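PDB 4GB7: 6-aminohexanoate-dimer hydrolase from Bacillus anthracis, which probably hydrolyses the amide bond of the 6-aminohexanoate dimer, with a fold of the beta-lactamase family. Local coordinates for residues 188-194 with 244-250; 363-367 with 411-415. All coordinates share one frame; numbering follows the deposited sequence. Where two conformers were deposited one is given.

Contact 1 (188-194 with 244-250); sequences MQVSVEY and GSVFSYN
Met188 and Tyr249 meet beside what is probably the active site of this beta-lactamase-family fold: Tyr249 OH is hydrogen-bonded to Ser140 and weakly to Lys143, the serine and lysine of a likely SxxK motif. Met188, a selenomethionine, folds back at chi2 (-61°), and its CE lies over one face of the Tyr249 ring, 4.3 Å from the centroid, a CH-pi contact; SE stands obliquely to the same ring in a Met-aromatic contact. Nearer the backbone, Met188 CB comes within 3.5 Å of Phe247 CE1. The backbone of Met188 closes helix 182-186 as the C-prime residue of a Schellman motif, and its carbonyl O then takes a nearly straight bond from Ser248 N (2.8 Å, 172° at the hydrogen). One residue on, Gln189 O receives Gly244 N at 2.8 Å. From here the chain runs into strand 191-193, which pairs antiparallel with 238-241. Asn250, at the N-cap of helix 251-265, reaches Tyr194, just past the end of that strand: its OD1 caps Gly252 N and also accepts from Tyr194 OH at 2.7 Å. OD1 sits at the edge of the Tyr194 ring, in its plane, while the hydroxyl is tilted somewhat from the carbonyl plane. Asn250 ND2 donates to water 3, 2.9 Å away, which also donates to Val190 O, accepts from Val192 N and bonds Ser248 OG, so that strand and loop share it.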
HETATM    1  N   MSE A 188      10.111  -5.299  -8.063  1.00 18.70           N
HETATM    2  CA  MSE A 188      10.431  -3.925  -8.395  1.00 18.26           C
HETATM    3  C   MSE A 188      11.854  -3.829  -9.003  1.00 19.70           C
HETATM    4  O   MSE A 188      12.645  -3.010  -8.650  1.00 18.71           O
HETATM    5  CB  MSE A 188      10.262  -3.022  -7.167  1.00 18.41           C
HETATM    6  CG  MSE A 188       8.828  -2.769  -6.876  1.00 18.13           C
HETATM    7 SE   MSE A 188       7.778  -1.919  -8.166  0.70 21.53          SE
HETATM    8  CE  MSE A 188       6.348  -1.365  -6.993  1.00 20.38           C
ATOM      9  N   GLN A 189      12.147  -4.710  -9.943  1.00 19.91           N
ATOM     10  CA  GLN A 189      13.421  -4.702 -10.613  1.00 21.97           C
ATOM     11  C   GLN A 189      13.318  -4.304 -12.115  1.00 20.89           C
ATOM     12  O   GLN A 189      14.174  -4.668 -12.950  1.00 22.90           O
ATOM     13  CB  GLN A 189      14.101  -6.037 -10.436  1.00 23.40           C
ATOM     14  CG  GLN A 189      14.560  -6.325  -9.019  1.00 25.85           C
ATOM     15  CD  GLN A 189      15.010  -7.741  -8.841  1.00 28.37           C
ATOM     16  OE1 GLN A 189      14.798  -8.587  -9.710  1.00 36.59           O
ATOM     17  NE2 GLN A 189      15.665  -8.013  -7.730  1.00 41.69           N
ATOM     18  N   VAL A 190      12.295  -3.522 -12.432  1.00 18.92           N
ATOM     19  CA  VAL A 190      12.057  -3.002 -13.771  1.00 23.16           C
ATOM     20  C   VAL A 190      12.291  -1.497 -13.763  1.00 23.47           C
ATOM     21  O   VAL A 190      11.599  -0.722 -13.038  1.00 20.87           O
ATOM     22  CB  VAL A 190      10.626  -3.357 -14.240  1.00 24.79           C
ATOM     23  CG1 VAL A 190      10.441  -2.942 -15.674  1.00 23.95           C
ATOM     24  CG2 VAL A 190      10.337  -4.878 -14.029  1.00 22.68           C
ATOM     25  N   SER A 191      13.290  -1.089 -14.550  1.00 22.87           N
ATOM     26  CA  SER A 191      13.798   0.295 -14.519  1.00 21.39           C
ATOM     27  C   SER A 191      13.210   1.036 -15.712  1.00 19.60           C
ATOM     28  O   SER A 191      13.563   0.759 -16.887  1.00 23.50           O
ATOM     29  CB  SER A 191      15.323   0.301 -14.550  1.00 22.56           C
ATOM     30  OG  SER A 191      15.911  -0.190 -13.354  1.00 26.01           O
ATOM     31  N   VAL A 192      12.340   1.978 -15.421  1.00 19.80           N
ATOM     32  CA  VAL A 192      11.559   2.641 -16.425  1.00 21.16           C
ATOM     33  C   VAL A 192      11.378   4.111 -16.076  1.00 24.14           C
ATOM     34  O   VAL A 192      11.202   4.482 -14.901  1.00 26.41           O
ATOM     35  CB  VAL A 192      10.157   1.973 -16.519  1.00 23.40           C
ATOM     36  CG1 VAL A 192       9.086   2.911 -17.016  1.00 27.90           C
ATOM     37  CG2 VAL A 192      10.215   0.686 -17.361  1.00 25.10           C
ATOM     38  N   GLU A 193      11.396   4.942 -17.113  1.00 25.68           N
ATOM     39  CA  GLU A 193      11.063   6.365 -16.998  0.60 27.20           C
ATOM     40  C   GLU A 193       9.905   6.663 -17.974  1.00 25.36           C
ATOM     41  O   GLU A 193       9.739   5.963 -19.013  1.00 25.28           O
ATOM     42  CB  GLU A 193      12.307   7.254 -17.287  0.60 30.72           C
ATOM     43  CG  GLU A 193      12.790   7.214 -18.750  0.60 30.06           C
ATOM     44  CD  GLU A 193      13.974   8.143 -19.098  0.60 29.84           C
ATOM     45  OE1 GLU A 193      14.501   8.032 -20.205  0.60 38.37           O
ATOM     46  OE2 GLU A 193      14.362   8.968 -18.258  0.60 38.27           O
ATOM     47  N   TYR A 194       9.141   7.692 -17.653  1.00 23.64           N
ATOM     48  CA  TYR A 194       8.045   8.147 -18.461  1.00 22.25           C
ATOM     49  C   TYR A 194       8.308   9.599 -18.801  1.00 24.34           C
ATOM     50  O   TYR A 194       9.021  10.310 -18.046  1.00 25.08           O
ATOM     51  CB  TYR A 194       6.710   8.096 -17.678  1.00 22.36           C
ATOM     52  CG  TYR A 194       6.406   6.762 -16.985  1.00 21.78           C
ATOM     53  CD1 TYR A 194       5.802   5.718 -17.666  1.00 23.43           C
ATOM     54  CD2 TYR A 194       6.719   6.557 -15.671  1.00 21.87           C
ATOM     55  CE1 TYR A 194       5.513   4.530 -17.026  1.00 25.46           C
ATOM     56  CE2 TYR A 194       6.430   5.383 -15.024  1.00 21.77           C
ATOM     57  CZ  TYR A 194       5.843   4.351 -15.728  1.00 21.07           C
ATOM     58  OH  TYR A 194       5.530   3.159 -15.115  1.00 22.94           O
ATOM     59  N   GLY A 244      15.610  -6.868 -13.891  1.00 24.85           N
ATOM     60  CA  GLY A 244      16.296  -7.754 -12.987  1.00 25.29           C
ATOM     61  C   GLY A 244      17.610  -7.206 -12.466  1.00 23.59           C
ATOM     62  O   GLY A 244      18.167  -7.744 -11.494  1.00 28.93           O
ATOM     63  N   SER A 245      18.111  -6.116 -13.054  1.00 26.91           N
ATOM     64  CA  SER A 245      19.487  -5.685 -12.780  1.00 27.33           C
ATOM     65  C   SER A 245      19.662  -4.883 -11.508  1.00 27.13           C
ATOM     66  O   SER A 245      20.748  -4.915 -10.900  1.00 31.57           O
ATOM     67  CB  SER A 245      20.054  -4.916 -13.973  1.00 27.47           C
ATOM     68  OG  SER A 245      19.463  -3.648 -14.121  1.00 29.96           O
ATOM     69  N   VAL A 246      18.608  -4.181 -11.098  1.00 25.73           N
ATOM     70  CA  VAL A 246      18.645  -3.331  -9.896  1.00 24.43           C
ATOM     71  C   VAL A 246      17.209  -3.056  -9.431  1.00 24.19           C
ATOM     72  O   VAL A 246      16.281  -3.110 -10.224  1.00 24.41           O
ATOM     73  CB  VAL A 246      19.354  -1.984 -10.160  1.00 24.67           C
ATOM     74  CG1 VAL A 246      18.570  -1.134 -11.167  1.00 25.42           C
ATOM     75  CG2 VAL A 246      19.621  -1.237  -8.864  1.00 28.62           C
ATOM     76  N   PHE A 247      17.058  -2.736  -8.161  1.00 24.09           N
ATOM     77  CA  PHE A 247      15.790  -2.270  -7.626  1.00 24.04           C
ATOM     78  C   PHE A 247      15.476  -0.874  -8.167  1.00 24.90           C
ATOM     79  O   PHE A 247      16.326   0.030  -8.110  1.00 25.24           O
ATOM     80  CB  PHE A 247      15.840  -2.253  -6.094  1.00 21.95           C
ATOM     81  CG  PHE A 247      14.615  -1.679  -5.434  1.00 22.95           C
ATOM     82  CD1 PHE A 247      13.508  -2.459  -5.251  1.00 22.16           C
ATOM     83  CD2 PHE A 247      14.595  -0.374  -4.955  1.00 22.76           C
ATOM     84  CE1 PHE A 247      12.390  -1.979  -4.602  1.00 22.10           C
ATOM     85  CE2 PHE A 247      13.451   0.128  -4.322  1.00 25.35           C
ATOM     86  CZ  PHE A 247      12.354  -0.683  -4.132  1.00 23.01           C
ATOM     87  N   SER A 248      14.241  -0.695  -8.655  1.00 20.34           N
ATOM     88  CA  SER A 248      13.730   0.602  -9.077  1.00 23.04           C
ATOM     89  C   SER A 248      12.245   0.606  -8.794  1.00 20.95           C
ATOM     90  O   SER A 248      11.470  -0.057  -9.498  1.00 21.50           O
ATOM     91  CB  SER A 248      13.977   0.838 -10.575  1.00 21.91           C
ATOM     92  OG  SER A 248      13.537   2.127 -10.950  1.00 24.16           O
ATOM     93  N   TYR A 249      11.846   1.325  -7.743  1.00 21.47           N
ATOM     94  CA  TYR A 249      10.440   1.352  -7.359  1.00 19.62           C
ATOM     95  C   TYR A 249       9.603   2.030  -8.438  1.00 21.94           C
ATOM     96  O   TYR A 249       9.886   3.165  -8.824  1.00 24.97           O
ATOM     97  CB  TYR A 249      10.310   2.098  -6.057  1.00 21.53           C
ATOM     98  CG  TYR A 249       8.979   1.987  -5.366  1.00 20.63           C
ATOM     99  CD1 TYR A 249       8.655   0.882  -4.575  1.00 24.88           C
ATOM    100  CD2 TYR A 249       8.080   3.009  -5.431  1.00 28.56           C
ATOM    101  CE1 TYR A 249       7.456   0.813  -3.885  1.00 21.01           C
ATOM    102  CE2 TYR A 249       6.866   2.947  -4.769  1.00 27.46           C
ATOM    103  CZ  TYR A 249       6.563   1.857  -3.993  1.00 23.08           C
ATOM    104  OH  TYR A 249       5.370   1.855  -3.335  1.00 22.12           O
ATOM    105  N   ASN A 250       8.573   1.335  -8.937  1.00 19.64           N
ATOM    106  CA  ASN A 250       7.734   1.903  -9.967  1.00 19.54           C
ATOM    107  C   ASN A 250       6.285   1.391  -9.879  1.00 20.14           C
ATOM    108  O   ASN A 250       6.034   0.197  -9.993  1.00 20.85           O
ATOM    109  CB  ASN A 250       8.321   1.554 -11.344  1.00 19.33           C
ATOM    110  CG  ASN A 250       7.849   2.483 -12.453  1.00 19.43           C
ATOM    111  OD1 ASN A 250       6.642   2.635 -12.697  1.00 21.57           O
ATOM    112  ND2 ASN A 250       8.827   3.120 -13.149  1.00 24.70           N
TER
HETATM  113  O   HOH W   1      17.528 -10.296 -10.663  1.00 31.99           O
HETATM  114  O   HOH W   2      10.021  -1.892 -10.980  1.00 20.84           O
HETATM  115  O   HOH W   3      11.438   2.035 -12.651  1.00 22.56           O

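Contact 2 (363-367 with 411-415); sequences HNEQG and IDIAH
An Asx turn overlapping a type I beta turn, Asn364 to Gly367, presents three side chains to the C-terminal helix 402-417, where they meet Ile411, Ala414 and His415. Asn364 OD1 accepts from Gln366 N at 2.9 Å, with the donor well above the carbonyl plane, and it bonds Ala368 N as well. With OD1 held this way, Asn364 ND2 faces the helix and lies 3.7 Å from Ile411 CD1 while donating to Tyr380 OH. Gln366, bent at chi2 (-67°), brings OE1 to the imidazole edge, where His415 NE2 donates to it over 2.8 Å. The bond is fairly straight at the hydrogen (163°) and lies close to the ring plane, yet it reaches OE1 from above the amide, whose plane is turned 66° from the ring. Gln366 NE2 passes 4.0 Å from Ala414 CB and is held by Asp382 OD2. Glu365 arrives at the neighbouring ring edge, its OE1 3.4 Å from His415 CE1, and its OE2 rests 3.8 Å from Ile411 CG2. Since NE2 donates to Gln366 and ND1 is bonded to O of Gln422, the C-terminal residue, whose main chain ends in a carboxylate, both ring nitrogens of His415 probably carry protons; the resulting positive charge would be favoured by that carboxylate and by nearby Glu365, although no salt bridge forms with Glu365.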
ATOM      1  N   HIS A 363      14.891  -5.413   7.793  1.00 17.24           N
ATOM      2  CA  HIS A 363      15.855  -6.158   8.646  1.00 17.67           C
ATOM      3  C   HIS A 363      16.076  -5.488   9.974  1.00 18.51           C
ATOM      4  O   HIS A 363      17.212  -5.226  10.383  1.00 22.33           O
ATOM      5  CB  HIS A 363      17.169  -6.375   7.891  1.00 22.36           C
ATOM      6  CG  HIS A 363      16.997  -7.212   6.658  1.00 23.99           C
ATOM      7  ND1 HIS A 363      17.098  -6.710   5.394  1.00 22.84           N
ATOM      8  CD2 HIS A 363      16.627  -8.538   6.521  1.00 22.24           C
ATOM      9  CE1 HIS A 363      16.847  -7.701   4.517  1.00 19.74           C
ATOM     10  NE2 HIS A 363      16.562  -8.806   5.200  1.00 24.08           N
ATOM     11  N   ASN A 364      14.981  -5.245  10.667  1.00 19.73           N
ATOM     12  CA  ASN A 364      15.029  -4.708  11.990  1.00 18.11           C
ATOM     13  C   ASN A 364      15.124  -5.848  13.004  1.00 19.05           C
ATOM     14  O   ASN A 364      15.101  -7.045  12.645  1.00 20.61           O
ATOM     15  CB  ASN A 364      13.908  -3.683  12.258  1.00 20.43           C
ATOM     16  CG  ASN A 364      12.537  -4.304  12.535  1.00 19.14           C
ATOM     17  OD1 ASN A 364      12.366  -5.527  12.568  1.00 18.94           O
ATOM     18  ND2 ASN A 364      11.521  -3.431  12.714  1.00 23.30           N
ATOM     19  N   GLU A 365      15.230  -5.493  14.279  1.00 20.84           N
ATOM     20  CA  GLU A 365      15.468  -6.515  15.288  1.00 22.85           C
ATOM     21  C   GLU A 365      14.262  -7.424  15.501  1.00 20.61           C
ATOM     22  O   GLU A 365      14.395  -8.439  16.207  1.00 22.72           O
ATOM     23  CB  GLU A 365      15.915  -5.922  16.618  1.00 21.27           C
ATOM     24  CG  GLU A 365      14.876  -5.091  17.328  1.00 23.64           C
ATOM     25  CD  GLU A 365      15.360  -4.681  18.702  1.00 27.21           C
ATOM     26  OE1 GLU A 365      15.504  -5.534  19.622  1.00 35.27           O
ATOM     27  OE2 GLU A 365      15.553  -3.502  18.861  1.00 30.62           O
ATOM     28  N   GLN A 366      13.097  -7.044  14.941  1.00 19.50           N
ATOM     29  CA  GLN A 366      11.885  -7.877  15.081  1.00 21.48           C
ATOM     30  C   GLN A 366      11.650  -8.765  13.915  1.00 19.47           C
ATOM     31  O   GLN A 366      10.731  -9.579  13.960  1.00 20.59           O
ATOM     32  CB  GLN A 366      10.650  -7.022  15.239  1.00 19.80           C
ATOM     33  CG  GLN A 366      10.774  -6.000  16.349  1.00 19.34           C
ATOM     34  CD  GLN A 366      10.841  -6.640  17.711  1.00 19.79           C
ATOM     35  OE1 GLN A 366      11.892  -6.700  18.317  1.00 20.08           O
ATOM     36  NE2 GLN A 366       9.715  -7.154  18.180  1.00 19.09           N
ATOM     37  N   GLY A 367      12.415  -8.589  12.850  1.00 19.23           N
ATOM     38  CA  GLY A 367      12.136  -9.365  11.644  1.00 17.81           C
ATOM     39  C   GLY A 367      10.842  -8.831  10.981  1.00 17.86           C
ATOM     40  O   GLY A 367      10.142  -9.595  10.284  1.00 19.97           O
ATOM     41  N   ILE A 411       8.886  -0.533  17.151  1.00 16.14           N
ATOM     42  CA  ILE A 411       9.701  -1.442  17.948  1.00 16.27           C
ATOM     43  C   ILE A 411       9.485  -1.221  19.448  1.00 16.12           C
ATOM     44  O   ILE A 411       9.253  -2.179  20.209  1.00 17.34           O
ATOM     45  CB  ILE A 411      11.202  -1.347  17.575  1.00 17.10           C
ATOM     46  CG1 ILE A 411      11.439  -1.683  16.091  1.00 17.71           C
ATOM     47  CG2 ILE A 411      11.991  -2.299  18.499  1.00 16.11           C
ATOM     48  CD1 ILE A 411      12.848  -1.433  15.572  1.00 18.87           C
ATOM     49  N   ASP A 412       9.530   0.031  19.897  1.00 17.05           N
ATOM     50  CA  ASP A 412       9.273   0.310  21.272  1.00 17.80           C
ATOM     51  C   ASP A 412       7.886  -0.076  21.750  1.00 16.43           C
ATOM     52  O   ASP A 412       7.743  -0.598  22.875  1.00 17.38           O
ATOM     53  CB  ASP A 412       9.524   1.777  21.578  1.00 16.43           C
ATOM     54  CG  ASP A 412      11.017   2.150  21.521  1.00 22.23           C
ATOM     55  OD1 ASP A 412      11.916   1.256  21.632  1.00 20.61           O
ATOM     56  OD2 ASP A 412      11.271   3.363  21.406  1.00 24.00           O
ATOM     57  N   ILE A 413       6.871   0.164  20.918  1.00 16.27           N
ATOM     58  CA  ILE A 413       5.530  -0.300  21.259  1.00 17.75           C
ATOM     59  C   ILE A 413       5.494  -1.826  21.421  1.00 16.31           C
ATOM     60  O   ILE A 413       4.952  -2.338  22.382  1.00 18.12           O
ATOM     61  CB  ILE A 413       4.442   0.187  20.262  1.00 16.70           C
ATOM     62  CG1 ILE A 413       4.305   1.696  20.322  1.00 16.61           C
ATOM     63  CG2 ILE A 413       3.106  -0.564  20.531  1.00 17.30           C
ATOM     64  CD1 ILE A 413       3.525   2.287  19.157  1.00 18.04           C
ATOM     65  N   ALA A 414       6.040  -2.555  20.447  1.00 17.23           N
ATOM     66  CA  ALA A 414       6.099  -4.006  20.538  1.00 15.83           C
ATOM     67  C   ALA A 414       6.756  -4.468  21.863  1.00 15.87           C
ATOM     68  O   ALA A 414       6.275  -5.381  22.537  1.00 18.47           O
ATOM     69  CB  ALA A 414       6.878  -4.575  19.334  1.00 16.79           C
ATOM     70  N   HIS A 415       7.901  -3.896  22.205  1.00 16.36           N
ATOM     71  CA  HIS A 415       8.626  -4.361  23.389  1.00 17.13           C
ATOM     72  C   HIS A 415       7.827  -4.041  24.660  1.00 17.19           C
ATOM     73  O   HIS A 415       7.858  -4.790  25.620  1.00 19.67           O
ATOM     74  CB  HIS A 415       9.994  -3.710  23.458  1.00 16.66           C
ATOM     75  CG  HIS A 415      10.933  -4.194  22.395  1.00 16.85           C
ATOM     76  ND1 HIS A 415      12.162  -3.675  22.210  1.00 20.03           N
ATOM     77  CD2 HIS A 415      10.758  -5.162  21.396  1.00 17.90           C
ATOM     78  CE1 HIS A 415      12.757  -4.332  21.186  1.00 18.29           C
ATOM     79  NE2 HIS A 415      11.886  -5.218  20.688  1.00 20.12           N
TER

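Neither contact lies at the centre of the chain; both are partly buried, about 29 Å apart between centres, with nearest atoms about 12 Å apart, and they share no helix or strand. Contact 1 is the larger, burying 624 Å² against 242 Å², and relies on backbone bonds and ordered waters to seat a loop beside the probable catalytic groups. Contact 2 has no backbone bond across it: a turn between strands 359-361 and 369-373 meets the C-terminal helix through side chains alone, near the edge of the five-stranded sheet. Its chemistry is that of one side-chain hydrogen bond, with carboxylates near a histidine close to the chain's end.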